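Long-range contacts in uncharacterized protein (Magnetospirillum magneticum AMB-1, PDB 5MU5), which is a Maf glycosyltransferase that probably transfers a nonulosonic-type sugar to flagellin and takes part in the formation of bacterial flagella: residues S262-S267 and L402-R407; P274-G279 and E408-G413; I300-T305 and I315-Q320; V393-T398 and D474-I479; G457-V462 and C492-M497. All blocks are in the same frame, centred on the assembly; numbering follows the deposited sequence.

Interaction 1 (S262-S267 and L402-R407); sequences SILQHS and LALGFR
Ser267 N reaches Ala403 O at 2.8 Å, where the extended chain of 262-267 passes the C-terminal turn of a helix; the N-H points almost straight at the oxygen (165°). The two backbones are nearest at His266 and Ala403, with CA atoms 4.8 Å apart, and His266 CA adds a C-H...O contact to the same carbonyl. The helix stops in a Schellman motif: Gly405, at positive phi, is its C-prime residue, and a side chain there would be jammed against the preceding carbonyl. Water 1 lies 2.8 Å from both Ser267 O and Leu402 O and accepts from Arg407 NH2, 3.0 Å away. Arg407 NH1 adds a bond to Leu402 O at 2.8 Å, in the guanidinium plane and on a lone pair of that carbonyl, which already takes a weak bond from Gly405 N. Ala403 CB sits over one face of the His266 ring in a CH-pi contact, 3.8 Å from the centroid, while His266 NE2 is bonded to Ser385 O. Leu264 swings CG anti to its backbone N (chi1 -174°), which carries the branch to Leu404 CD2, 4.1 Å from Leu264 CG. Ser267 OG turns to Thr269 O. Around this joint, Leu264 also packs on strand 363-367, Leu404 lies against Val525 of helix 515-528, and Ser262 pairs with Val364 and Tyr366 at the far end of the sheet.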
# COMPACT_ATOMS: atom_id res chain seq x y z
N SER A 262 10.53 26.93 2.69
CA SER A 262 9.43 27.13 1.78
C SER A 262 8.77 25.78 1.47
O SER A 262 9.27 24.73 1.87
CB SER A 262 9.91 27.78 0.50
OG SER A 262 10.48 29.05 0.76
N ILE A 263 7.63 25.85 0.80
CA ILE A 263 6.79 24.71 0.52
C ILE A 263 6.62 24.59 -0.97
O ILE A 263 6.31 25.58 -1.63
CB ILE A 263 5.38 24.90 1.10
CG1 ILE A 263 5.44 25.16 2.60
CG2 ILE A 263 4.55 23.66 0.85
CD1 ILE A 263 6.16 24.07 3.37
N LEU A 264 6.79 23.38 -1.49
CA LEU A 264 6.63 23.12 -2.92
C LEU A 264 5.17 23.20 -3.37
O LEU A 264 4.27 22.74 -2.69
CB LEU A 264 7.22 21.76 -3.25
CG LEU A 264 7.27 21.40 -4.74
CD1 LEU A 264 8.41 20.43 -5.03
CD2 LEU A 264 5.95 20.78 -5.19
N GLN A 265 4.98 23.75 -4.56
CA GLN A 265 3.65 23.96 -5.15
C GLN A 265 3.67 23.53 -6.62
O GLN A 265 4.68 23.68 -7.29
CB GLN A 265 3.31 25.44 -5.02
CG GLN A 265 1.87 25.79 -5.19
CD GLN A 265 1.55 27.16 -4.60
OE1 GLN A 265 0.46 27.39 -4.09
NE2 GLN A 265 2.52 28.06 -4.64
N HIS A 266 2.59 22.91 -7.09
CA HIS A 266 2.46 22.49 -8.48
C HIS A 266 2.25 23.71 -9.32
O HIS A 266 1.56 24.61 -8.92
CB HIS A 266 1.29 21.53 -8.66
CG HIS A 266 1.57 20.16 -8.14
ND1 HIS A 266 1.79 19.08 -8.98
CD2 HIS A 266 1.73 19.70 -6.88
CE1 HIS A 266 2.03 18.01 -8.24
NE2 HIS A 266 2.01 18.36 -6.97
N SER A 267 2.86 23.72 -10.49
CA SER A 267 2.75 24.83 -11.40
C SER A 267 1.79 24.49 -12.53
O SER A 267 1.84 23.41 -13.08
CB SER A 267 4.12 25.15 -11.99
OG SER A 267 4.04 26.17 -12.95
N LEU A 402 8.54 17.64 -12.71
CA LEU A 402 7.32 17.74 -13.50
C LEU A 402 6.32 18.64 -12.80
O LEU A 402 5.63 19.42 -13.43
CB LEU A 402 6.73 16.34 -13.75
CG LEU A 402 7.60 15.47 -14.66
CD1 LEU A 402 7.22 14.00 -14.50
CD2 LEU A 402 7.49 15.92 -16.11
N ALA A 403 6.27 18.54 -11.48
CA ALA A 403 5.36 19.36 -10.69
C ALA A 403 5.69 20.86 -10.82
O ALA A 403 4.79 21.70 -10.95
CB ALA A 403 5.40 18.91 -9.24
N LEU A 404 6.98 21.19 -10.84
CA LEU A 404 7.44 22.56 -10.97
C LEU A 404 7.23 23.15 -12.35
O LEU A 404 7.20 24.36 -12.50
CB LEU A 404 8.90 22.65 -10.60
CG LEU A 404 9.17 22.32 -9.15
CD1 LEU A 404 10.67 22.42 -8.94
CD2 LEU A 404 8.42 23.23 -8.19
N GLY A 405 7.06 22.31 -13.35
CA GLY A 405 6.72 22.78 -14.67
C GLY A 405 7.67 22.32 -15.75
O GLY A 405 7.42 22.57 -16.92
N PHE A 406 8.77 21.68 -15.38
CA PHE A 406 9.72 21.19 -16.37
C PHE A 406 9.09 20.09 -17.22
O PHE A 406 8.29 19.30 -16.74
CB PHE A 406 11.01 20.73 -15.70
CG PHE A 406 11.72 21.83 -14.96
CD1 PHE A 406 12.45 22.78 -15.66
CD2 PHE A 406 11.63 21.93 -13.59
CE1 PHE A 406 13.08 23.82 -14.99
CE2 PHE A 406 12.28 22.95 -12.91
CZ PHE A 406 13.02 23.89 -13.61
N ARG A 407 9.43 20.09 -18.51
CA ARG A 407 8.84 19.17 -19.46
C ARG A 407 9.86 18.43 -20.33
O ARG A 407 9.61 17.28 -20.70
CB ARG A 407 7.83 19.92 -20.31
CG ARG A 407 6.63 20.44 -19.50
CD ARG A 407 5.75 19.30 -19.02
NE ARG A 407 4.60 19.75 -18.23
CZ ARG A 407 4.59 19.89 -16.91
NH1 ARG A 407 5.67 19.63 -16.18
NH2 ARG A 407 3.48 20.27 -16.30
O HOH W 1 3.31 21.04 -13.38

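Interaction 2 (P274-G279 and E408-G413); sequences PVFIVG and ELYLFG
Five backbone hydrogen bonds join Val275-Gly279 to Glu408-Gly413 in a regular parallel ladder: Val275 N to Glu408 O, Tyr410 N to Val275 O, Ile277 N to Tyr410 O, Phe412 N to Ile277 O and Gly279 N to Phe412 O. The strand axes come within 4.7 Å and run 26° apart. C-H...O contacts fill in between, the shortest from Val278 CA to Phe412 O at 3.2 Å. Aromatic contacts occupy the face bearing Phe276, Tyr410 and Phe412. Phe412 holds CG anti to the carbonyl carbon (chi1 -62°), which leans its ring across to Phe276 in a tilted edge-to-face pair, planes at 62°; its CE1 stands over the Phe276 ring, 3.6 Å from CG. Phe276 CD1 meets Tyr410 CB at 3.6 Å, and the two rings cross obliquely. Pro274 CB touches the edge of the Tyr410 ring at CE1, 3.8 Å away. These are inner strands of the mixed, mostly parallel sheet of an alpha/beta domain with an MptE-like sequence; strand 299-303 flanks 275-278, and strand 488-491 flanks 408-412. Aliphatic contacts line the other face. Val275 and Leu409 lie side by side, CG1 to CG 3.7 Å, as do Ile277 and Leu411, with Leu411 CD2 against Ile277 CB at 3.8 Å. Ile277 CD1 slants across to Leu409 CG. Among polar side chains, Tyr410 OH donates to the anti lone pair of Glu408 OE2 at 2.6 Å, which fixes the far end of the phenol.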
# COMPACT_ATOMS: atom_id res chain seq x y z
N PRO A 274 15.53 22.90 -20.15
CA PRO A 274 15.57 21.48 -19.85
C PRO A 274 16.11 21.22 -18.46
O PRO A 274 16.81 22.04 -17.90
CB PRO A 274 16.52 20.90 -20.91
CG PRO A 274 17.17 22.05 -21.57
CD PRO A 274 16.57 23.33 -21.09
N VAL A 275 15.77 20.07 -17.92
CA VAL A 275 16.25 19.66 -16.63
C VAL A 275 17.02 18.34 -16.77
O VAL A 275 16.63 17.44 -17.52
CB VAL A 275 15.10 19.56 -15.61
CG1 VAL A 275 14.21 18.37 -15.89
CG2 VAL A 275 15.66 19.46 -14.20
N PHE A 276 18.15 18.27 -16.06
CA PHE A 276 18.95 17.07 -15.97
C PHE A 276 18.72 16.46 -14.61
O PHE A 276 19.02 17.09 -13.59
CB PHE A 276 20.44 17.35 -16.09
CG PHE A 276 20.87 17.85 -17.42
CD1 PHE A 276 20.01 17.86 -18.52
CD2 PHE A 276 22.16 18.27 -17.59
CE1 PHE A 276 20.44 18.29 -19.74
CE2 PHE A 276 22.60 18.71 -18.81
CZ PHE A 276 21.75 18.73 -19.88
N ILE A 277 18.16 15.25 -14.60
CA ILE A 277 17.88 14.51 -13.38
C ILE A 277 18.98 13.50 -13.25
O ILE A 277 19.16 12.67 -14.13
CB ILE A 277 16.50 13.86 -13.44
CG1 ILE A 277 15.45 14.96 -13.38
CG2 ILE A 277 16.31 12.90 -12.28
CD1 ILE A 277 14.12 14.58 -13.97
N VAL A 278 19.72 13.57 -12.15
CA VAL A 278 20.92 12.80 -12.00
C VAL A 278 20.80 11.87 -10.82
O VAL A 278 20.67 12.32 -9.70
CB VAL A 278 22.15 13.71 -11.77
CG1 VAL A 278 23.42 12.89 -11.79
CG2 VAL A 278 22.23 14.78 -12.84
N GLY A 279 20.86 10.57 -11.10
CA GLY A 279 20.88 9.55 -10.06
C GLY A 279 22.29 9.07 -9.77
O GLY A 279 23.28 9.58 -10.33
N GLU A 408 10.99 19.06 -20.63
CA GLU A 408 12.06 18.43 -21.35
C GLU A 408 13.02 17.91 -20.28
O GLU A 408 13.65 18.67 -19.57
CB GLU A 408 12.73 19.41 -22.29
CG GLU A 408 13.66 18.74 -23.30
CD GLU A 408 14.39 19.75 -24.19
OE1 GLU A 408 13.82 20.82 -24.45
OE2 GLU A 408 15.51 19.47 -24.64
N LEU A 409 13.10 16.60 -20.17
CA LEU A 409 13.85 15.95 -19.10
C LEU A 409 14.92 15.05 -19.64
O LEU A 409 14.67 14.31 -20.58
CB LEU A 409 12.92 15.05 -18.28
CG LEU A 409 12.09 15.60 -17.14
CD1 LEU A 409 11.23 16.77 -17.56
CD2 LEU A 409 11.21 14.48 -16.61
N TYR A 410 16.08 15.08 -19.01
CA TYR A 410 17.17 14.18 -19.35
C TYR A 410 17.58 13.43 -18.10
O TYR A 410 17.88 14.03 -17.07
CB TYR A 410 18.34 14.95 -19.92
CG TYR A 410 18.00 15.61 -21.23
CD1 TYR A 410 17.38 16.85 -21.26
CD2 TYR A 410 18.26 14.99 -22.44
CE1 TYR A 410 17.04 17.44 -22.46
CE2 TYR A 410 17.93 15.58 -23.64
CZ TYR A 410 17.32 16.80 -23.64
OH TYR A 410 17.00 17.40 -24.83
N LEU A 411 17.57 12.11 -18.20
CA LEU A 411 18.03 11.28 -17.09
C LEU A 411 19.48 10.82 -17.26
O LEU A 411 19.87 10.30 -18.29
CB LEU A 411 17.14 10.05 -16.93
CG LEU A 411 15.64 10.26 -16.88
CD1 LEU A 411 15.01 8.87 -16.78
CD2 LEU A 411 15.18 11.15 -15.75
N PHE A 412 20.25 11.01 -16.21
CA PHE A 412 21.63 10.57 -16.16
C PHE A 412 21.80 9.80 -14.86
O PHE A 412 21.22 10.15 -13.82
CB PHE A 412 22.57 11.77 -16.17
CG PHE A 412 22.48 12.61 -17.41
CD1 PHE A 412 21.59 13.66 -17.47
CD2 PHE A 412 23.31 12.37 -18.48
CE1 PHE A 412 21.52 14.46 -18.60
CE2 PHE A 412 23.25 13.15 -19.61
CZ PHE A 412 22.36 14.20 -19.68
N GLY A 413 22.59 8.73 -14.91
CA GLY A 413 22.87 7.92 -13.74
C GLY A 413 21.65 7.27 -13.13
O GLY A 413 21.64 7.00 -11.93

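Interaction 3 (I300-T305 and I315-Q320); sequences IISCGT and IQPDFQ. With SO4 (sulfate ion), chain B.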
# COMPACT_ATOMS: atom_id res chain seq x y z
N ILE A 300 20.05 21.48 -13.02
CA ILE A 300 20.59 20.22 -12.52
C ILE A 300 19.86 19.81 -11.25
O ILE A 300 19.90 20.52 -10.25
CB ILE A 300 22.08 20.31 -12.18
CG1 ILE A 300 22.91 20.88 -13.33
CG2 ILE A 300 22.61 18.95 -11.76
CD1 ILE A 300 22.77 20.15 -14.64
N ILE A 301 19.17 18.67 -11.31
CA ILE A 301 18.50 18.11 -10.16
C ILE A 301 19.31 16.89 -9.73
O ILE A 301 19.41 15.89 -10.46
CB ILE A 301 17.05 17.75 -10.48
CG1 ILE A 301 16.28 19.03 -10.78
CG2 ILE A 301 16.40 17.01 -9.31
CD1 ILE A 301 14.80 18.85 -10.97
N SER A 302 19.93 17.00 -8.56
CA SER A 302 20.78 15.97 -8.01
C SER A 302 19.94 15.15 -7.08
O SER A 302 19.33 15.69 -6.17
CB SER A 302 21.95 16.59 -7.24
OG SER A 302 22.77 15.58 -6.66
N CYS A 303 19.92 13.85 -7.29
CA CYS A 303 19.11 12.95 -6.48
C CYS A 303 19.97 12.22 -5.45
O CYS A 303 20.82 11.41 -5.81
CB CYS A 303 18.37 11.98 -7.39
SG CYS A 303 17.21 12.87 -8.47
N GLY A 304 19.75 12.54 -4.18
CA GLY A 304 20.51 11.90 -3.10
C GLY A 304 22.01 11.93 -3.30
O GLY A 304 22.58 13.01 -3.51
N THR A 305 22.64 10.75 -3.32
CA THR A 305 24.10 10.60 -3.36
C THR A 305 24.77 10.98 -4.67
O THR A 305 26.01 11.05 -4.74
CB THR A 305 24.55 9.16 -2.99
OG1 THR A 305 23.86 8.19 -3.80
CG2 THR A 305 24.27 8.89 -1.53
N ILE A 315 30.40 20.40 -10.88
CA ILE A 315 29.06 20.62 -11.42
C ILE A 315 28.20 21.05 -10.26
O ILE A 315 28.15 20.37 -9.25
CB ILE A 315 28.51 19.35 -12.07
CG1 ILE A 315 29.39 18.96 -13.28
CG2 ILE A 315 27.06 19.55 -12.46
CD1 ILE A 315 29.15 17.56 -13.84
N GLN A 316 27.55 22.20 -10.39
CA GLN A 316 26.72 22.73 -9.32
C GLN A 316 25.25 22.29 -9.47
O GLN A 316 24.57 22.69 -10.38
CB GLN A 316 26.80 24.27 -9.35
CG GLN A 316 25.88 24.98 -8.36
CD GLN A 316 26.20 24.66 -6.91
OE1 GLN A 316 27.34 24.79 -6.47
NE2 GLN A 316 25.18 24.26 -6.15
N PRO A 317 24.76 21.43 -8.57
CA PRO A 317 23.33 21.18 -8.59
C PRO A 317 22.53 22.45 -8.31
O PRO A 317 22.94 23.26 -7.50
CB PRO A 317 23.10 20.21 -7.42
CG PRO A 317 24.42 19.69 -7.06
CD PRO A 317 25.46 20.64 -7.54
N ASP A 318 21.41 22.62 -8.99
CA ASP A 318 20.50 23.71 -8.71
C ASP A 318 19.60 23.25 -7.58
O ASP A 318 19.28 24.00 -6.66
CB ASP A 318 19.72 24.04 -9.96
CG ASP A 318 20.63 24.60 -11.09
OD1 ASP A 318 21.09 25.76 -10.93
OD2 ASP A 318 20.86 23.91 -12.12
N PHE A 319 19.20 21.98 -7.64
CA PHE A 319 18.40 21.38 -6.59
C PHE A 319 19.02 20.09 -6.13
O PHE A 319 19.56 19.35 -6.94
CB PHE A 319 16.96 21.15 -7.04
CG PHE A 319 16.25 22.41 -7.40
CD1 PHE A 319 15.90 23.32 -6.41
CD2 PHE A 319 15.97 22.73 -8.72
CE1 PHE A 319 15.25 24.50 -6.72
CE2 PHE A 319 15.33 23.91 -9.04
CZ PHE A 319 14.98 24.80 -8.03
N GLN A 320 18.97 19.87 -4.82
CA GLN A 320 19.40 18.62 -4.21
C GLN A 320 18.15 17.96 -3.60
O GLN A 320 17.43 18.58 -2.81
CB GLN A 320 20.48 18.86 -3.15
CG GLN A 320 20.85 17.65 -2.30
CD GLN A 320 21.56 16.57 -3.09
OE1 GLN A 320 22.35 16.86 -3.99
NE2 GLN A 320 21.29 15.32 -2.76
S SO4 B . 20.72 7.43 -3.33
O1 SO4 B . 20.57 7.85 -4.74
O2 SO4 B . 21.86 6.45 -3.28
O3 SO4 B . 19.46 6.77 -2.86
O4 SO4 B . 20.96 8.65 -2.50
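Asp318 OD2 takes the N-H of Ile300 on its anti lone pair, 2.7 Å away and nearly straight (173°), and the same oxygen forms a salt bridge with Lys518. The contact closes a beta-alpha-beta unit, strand 299-303, helix 307-312 and strand 319-322, whose two strands run parallel. Ile300 O in turn receives both Asp318 N and Phe319 N, so a single carbonyl is gripped twice where the second strand begins; Ser302 N continues the ladder to Phe319 O. Gln320 bends at chi2 (68°), bringing its amide back over the first strand: OE1 accepts from Ser302 OG at 3.0 Å, and NE2 donates to Gly304 O at 2.8 Å, with that oxygen close to the amide plane. With an alanine here, the Ser302 hydroxyl and the Gly304 carbonyl would probably lose these partners, and the turn after the first strand would be freer to move. That turn also holds a sulfate, probably from the crystallisation liquor, through Thr305 N to O4 and Thr305 OG1 to O2 (2.7 Å), with Ser280 OG as a further partner. Gly304 comes close enough that a CB would collide with the ion. In the packing, Ile300 CG1 faces Ile315 CG2, and Ile301 CG1 lies at the edge of the Phe319 ring. On the face of Ser302 and Gln320, Pro317 CB rests against Ser302 CB at 3.8 Å.

Interaction 4 (V393-T398 and D474-I479); sequences VTNTGT and DALGRI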
# COMPACT_ATOMS: atom_id res chain seq x y z
N VAL A 393 14.82 8.26 -4.31
CA VAL A 393 15.03 9.70 -4.45
C VAL A 393 15.05 10.15 -5.92
O VAL A 393 14.76 11.31 -6.22
CB VAL A 393 16.29 10.15 -3.67
CG1 VAL A 393 17.56 9.53 -4.24
CG2 VAL A 393 16.38 11.68 -3.61
N THR A 394 15.33 9.22 -6.81
CA THR A 394 15.25 9.48 -8.25
C THR A 394 13.81 9.73 -8.69
O THR A 394 13.58 10.51 -9.62
CB THR A 394 15.86 8.30 -9.03
OG1 THR A 394 17.28 8.34 -8.87
CG2 THR A 394 15.58 8.43 -10.46
N ASN A 395 12.87 9.05 -8.03
CA ASN A 395 11.44 9.28 -8.26
C ASN A 395 11.08 10.66 -7.77
O ASN A 395 10.31 11.36 -8.41
CB ASN A 395 10.58 8.26 -7.49
CG ASN A 395 10.87 6.84 -7.90
OD1 ASN A 395 11.47 6.03 -7.15
ND2 ASN A 395 10.49 6.53 -9.13
N THR A 396 11.63 11.04 -6.62
CA THR A 396 11.35 12.34 -6.00
C THR A 396 11.77 13.46 -6.90
O THR A 396 11.03 14.41 -7.10
CB THR A 396 12.09 12.50 -4.65
OG1 THR A 396 11.93 11.31 -3.86
CG2 THR A 396 11.58 13.71 -3.91
N GLY A 397 12.97 13.36 -7.47
CA GLY A 397 13.47 14.39 -8.38
C GLY A 397 12.67 14.48 -9.66
O GLY A 397 12.38 15.55 -10.15
N THR A 398 12.30 13.34 -10.22
CA THR A 398 11.53 13.34 -11.45
C THR A 398 10.16 13.93 -11.24
O THR A 398 9.71 14.76 -12.03
CB THR A 398 11.40 11.92 -11.97
OG1 THR A 398 12.72 11.40 -12.19
CG2 THR A 398 10.60 11.89 -13.26
N ASP A 474 9.21 1.51 -12.59
CA ASP A 474 7.78 1.63 -12.88
C ASP A 474 7.22 2.98 -12.40
O ASP A 474 6.35 3.56 -13.06
CB ASP A 474 6.97 0.46 -12.29
CG ASP A 474 7.27 -0.91 -12.99
OD1 ASP A 474 8.16 -1.01 -13.87
OD2 ASP A 474 6.60 -1.90 -12.64
N ALA A 475 7.71 3.50 -11.26
CA ALA A 475 7.18 4.78 -10.75
C ALA A 475 7.61 5.95 -11.66
O ALA A 475 6.84 6.89 -11.89
CB ALA A 475 7.56 5.02 -9.30
N LEU A 476 8.81 5.85 -12.21
CA LEU A 476 9.32 6.86 -13.14
C LEU A 476 8.52 6.90 -14.42
O LEU A 476 8.12 7.97 -14.85
CB LEU A 476 10.79 6.60 -13.49
CG LEU A 476 11.84 6.90 -12.43
CD1 LEU A 476 13.21 6.48 -12.92
CD2 LEU A 476 11.83 8.37 -12.06
N GLY A 477 8.27 5.74 -15.02
CA GLY A 477 7.47 5.67 -16.24
C GLY A 477 6.07 6.17 -16.01
O GLY A 477 5.48 6.91 -16.81
N ARG A 478 5.50 5.77 -14.90
CA ARG A 478 4.15 6.18 -14.60
C ARG A 478 4.06 7.73 -14.39
O ARG A 478 3.18 8.35 -14.94
CB ARG A 478 3.64 5.39 -13.38
CG ARG A 478 2.29 5.88 -12.85
CD ARG A 478 1.70 5.00 -11.73
NE ARG A 478 2.57 4.90 -10.55
CZ ARG A 478 3.37 3.87 -10.24
NH1 ARG A 478 3.44 2.78 -11.02
NH2 ARG A 478 4.10 3.91 -9.13
N ILE A 479 4.93 8.35 -13.61
CA ILE A 479 4.78 9.81 -13.42
C ILE A 479 5.04 10.54 -14.74
O ILE A 479 4.31 11.45 -15.11
CB ILE A 479 5.65 10.38 -12.26
CG1 ILE A 479 5.19 11.79 -11.88
CG2 ILE A 479 7.12 10.41 -12.60
CD1 ILE A 479 3.80 11.83 -11.29
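Leu476 and Thr398 meet through their first torsions: a chi1 of -73° leads Leu476 CG, and with it both methyls, toward the first helix, while a chi1 of -59° turns Thr398 OG1 back along its own helix and points CG2 at the second. Leu476 CD2 then lies 3.2 Å from Thr398 OG1, the leucine roughly perpendicular to the threonine. That hydroxyl donates back to Thr394 O at 2.9 Å, which meets the polar need of a buried group within its own helix; Thr394 O also receives Thr398 N. The other branch, Leu476 CD1, touches Thr394 CG2 at 3.9 Å, and Leu476 is thus lodged between two threonines one turn apart. Beside it, Asn395 ND2 passes 3.3 Å from Ala475 CB; its amide is bonded by OD1 to Thr392 N and by ND2 to Thr472 O, so it bridges to the second helix just ahead of 474-479. Thr398 CG2 touches Ile479 CG2 at 3.8 Å, the side chains running antiparallel alongside. The segments run nearly parallel, 10° apart, with axes 9.6 Å from each other. Helix 393-404 thereby lies between helix 467-482 and the sheet, where Val393 and Thr394 pack on Cys303 and Val393 and Thr396 on Met321.

Interaction 5 (G457-V462 and C492-M497); sequences GNFGGV and CSDGVM
Asn458 reaches from its turn into the loop 492-497, and each atom of its side chain meets something there. Segment 457-462 links strands 453-456 and 462-465, while 492-497 follows strand 488-491 of the large sheet. CB lies 3.4 Å from Gly495 O and close to Val496 O. CG is set anti to the backbone N (chi1 -175°), which extends the amide along the opposing loop toward Ser493. OD1 passes Met497 SD at 3.9 Å, the thioether running nearly perpendicular to the asparagine. ND2 at the tip donates to Ser493 O at 3.0 Å, with a bent approach (140°) and the oxygen out of the amide plane, and also to Asn491 O. The backbone adds a straighter bond, Asn458 N to Gly495 O at 2.7 Å (172°). Replacing Asn458 by a leucine would probably cost the carbonyls of Ser493 and Asn491 their shared donor and loosen the hold between turn and loop. Asn458 is the second residue of a type I turn, Gly457 to Gly460, closed by Gly460 N to Gly457 O. The ring of Phe459 has Asn458 ND2 above one face and Cys492 O and Asp494 OD1 at its edge, CD2 being 3.7 Å from that carboxylate oxygen. Water 2 accepts from Phe459 N and donates to Asp494 OD1 and Gly495 O, while Asp494 forms a salt bridge with Arg419. Met497 CE curls back to Gly457 O at 3.7 Å. Carbonyl oxygens thus dominate the loop's inner side, and the Asn458 N-H groups, with the water, supply protons that fasten two irregular segments together.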
# COMPACT_ATOMS: atom_id res chain seq x y z
N GLY A 457 17.40 -3.33 -21.77
CA GLY A 457 18.22 -2.21 -21.45
C GLY A 457 17.81 -0.99 -22.24
O GLY A 457 17.24 -1.11 -23.32
N ASN A 458 18.09 0.18 -21.68
CA ASN A 458 17.82 1.44 -22.37
C ASN A 458 18.50 1.51 -23.74
O ASN A 458 17.89 1.97 -24.73
CB ASN A 458 18.29 2.60 -21.50
CG ASN A 458 17.93 3.96 -22.08
OD1 ASN A 458 16.78 4.22 -22.41
ND2 ASN A 458 18.93 4.84 -22.17
N PHE A 459 19.75 1.05 -23.81
CA PHE A 459 20.49 1.00 -25.08
C PHE A 459 20.47 -0.40 -25.65
O PHE A 459 21.44 -0.85 -26.27
CB PHE A 459 21.93 1.55 -24.93
CG PHE A 459 21.96 3.01 -24.57
CD1 PHE A 459 21.30 3.94 -25.36
CD2 PHE A 459 22.60 3.44 -23.43
CE1 PHE A 459 21.29 5.28 -25.02
CE2 PHE A 459 22.61 4.79 -23.09
CZ PHE A 459 21.96 5.71 -23.88
N GLY A 460 19.34 -1.08 -25.47
CA GLY A 460 19.17 -2.42 -26.01
C GLY A 460 19.86 -3.46 -25.16
O GLY A 460 20.47 -3.17 -24.14
N GLY A 461 19.78 -4.70 -25.60
CA GLY A 461 20.35 -5.77 -24.83
C GLY A 461 19.64 -5.96 -23.49
O GLY A 461 18.46 -5.64 -23.31
N VAL A 462 20.42 -6.44 -22.54
CA VAL A 462 19.90 -6.88 -21.28
C VAL A 462 20.65 -6.23 -20.13
O VAL A 462 21.88 -6.10 -20.17
CB VAL A 462 20.05 -8.42 -21.23
CG1 VAL A 462 20.06 -8.96 -19.82
CG2 VAL A 462 18.96 -9.07 -22.07
N CYS A 492 19.62 9.03 -20.94
CA CYS A 492 21.01 8.91 -21.36
C CYS A 492 21.78 7.86 -20.56
O CYS A 492 22.96 7.59 -20.84
CB CYS A 492 21.73 10.27 -21.27
SG CYS A 492 20.96 11.62 -22.21
N SER A 493 21.11 7.26 -19.57
CA SER A 493 21.73 6.27 -18.68
C SER A 493 21.91 4.91 -19.35
O SER A 493 21.05 4.45 -20.10
CB SER A 493 20.88 6.09 -17.43
OG SER A 493 20.55 7.35 -16.87
N ASP A 494 23.02 4.23 -19.06
CA ASP A 494 23.23 2.91 -19.60
C ASP A 494 22.69 1.87 -18.61
O ASP A 494 23.45 1.15 -17.99
CB ASP A 494 24.70 2.65 -19.92
CG ASP A 494 24.91 1.34 -20.73
OD1 ASP A 494 23.94 0.76 -21.28
OD2 ASP A 494 26.07 0.88 -20.80
N GLY A 495 21.36 1.81 -18.47
CA GLY A 495 20.72 0.88 -17.53
C GLY A 495 19.45 0.37 -18.14
O GLY A 495 19.40 0.19 -19.36
N VAL A 496 18.43 0.15 -17.32
CA VAL A 496 17.15 -0.37 -17.82
C VAL A 496 16.39 0.63 -18.69
O VAL A 496 16.52 1.85 -18.54
CB VAL A 496 16.13 -0.74 -16.71
CG1 VAL A 496 16.66 -1.83 -15.82
CG2 VAL A 496 15.69 0.48 -15.91
N MET A 497 15.57 0.08 -19.56
CA MET A 497 14.60 0.83 -20.34
C MET A 497 13.49 1.32 -19.38
O MET A 497 12.92 0.55 -18.59
CB MET A 497 13.98 -0.08 -21.41
CG MET A 497 12.99 0.62 -22.35
SD MET A 497 13.79 1.88 -23.38
CE MET A 497 14.38 0.78 -24.69
O HOH W 2 21.19 0.44 -21.41

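Overall arrangement
Interactions 2 and 3 are adjacent in one sheet, centres about 10 Å apart, with Phe276 O reaching Ile301 N at 2.8 Å. Interaction 1 reaches the same sheet through strand 262-263, next to its outermost strand; its centre is about 16 Å from each of theirs. Helix 393-404 serves interactions 1 and 4; Cys303 of interaction 3 packs on its start and Ile277 of interaction 2 on Thr398. Interaction 5 joins the sheet through Leu411 O, 2.9 Å from Cys492 N. The sulfate at Thr305 is, at nearest atoms, about 6 Å from Gly279 and about 5 Å from the Thr394 side chain, so interactions 2, 3 and 4 approach one bound sulfate, which may mark a pocket.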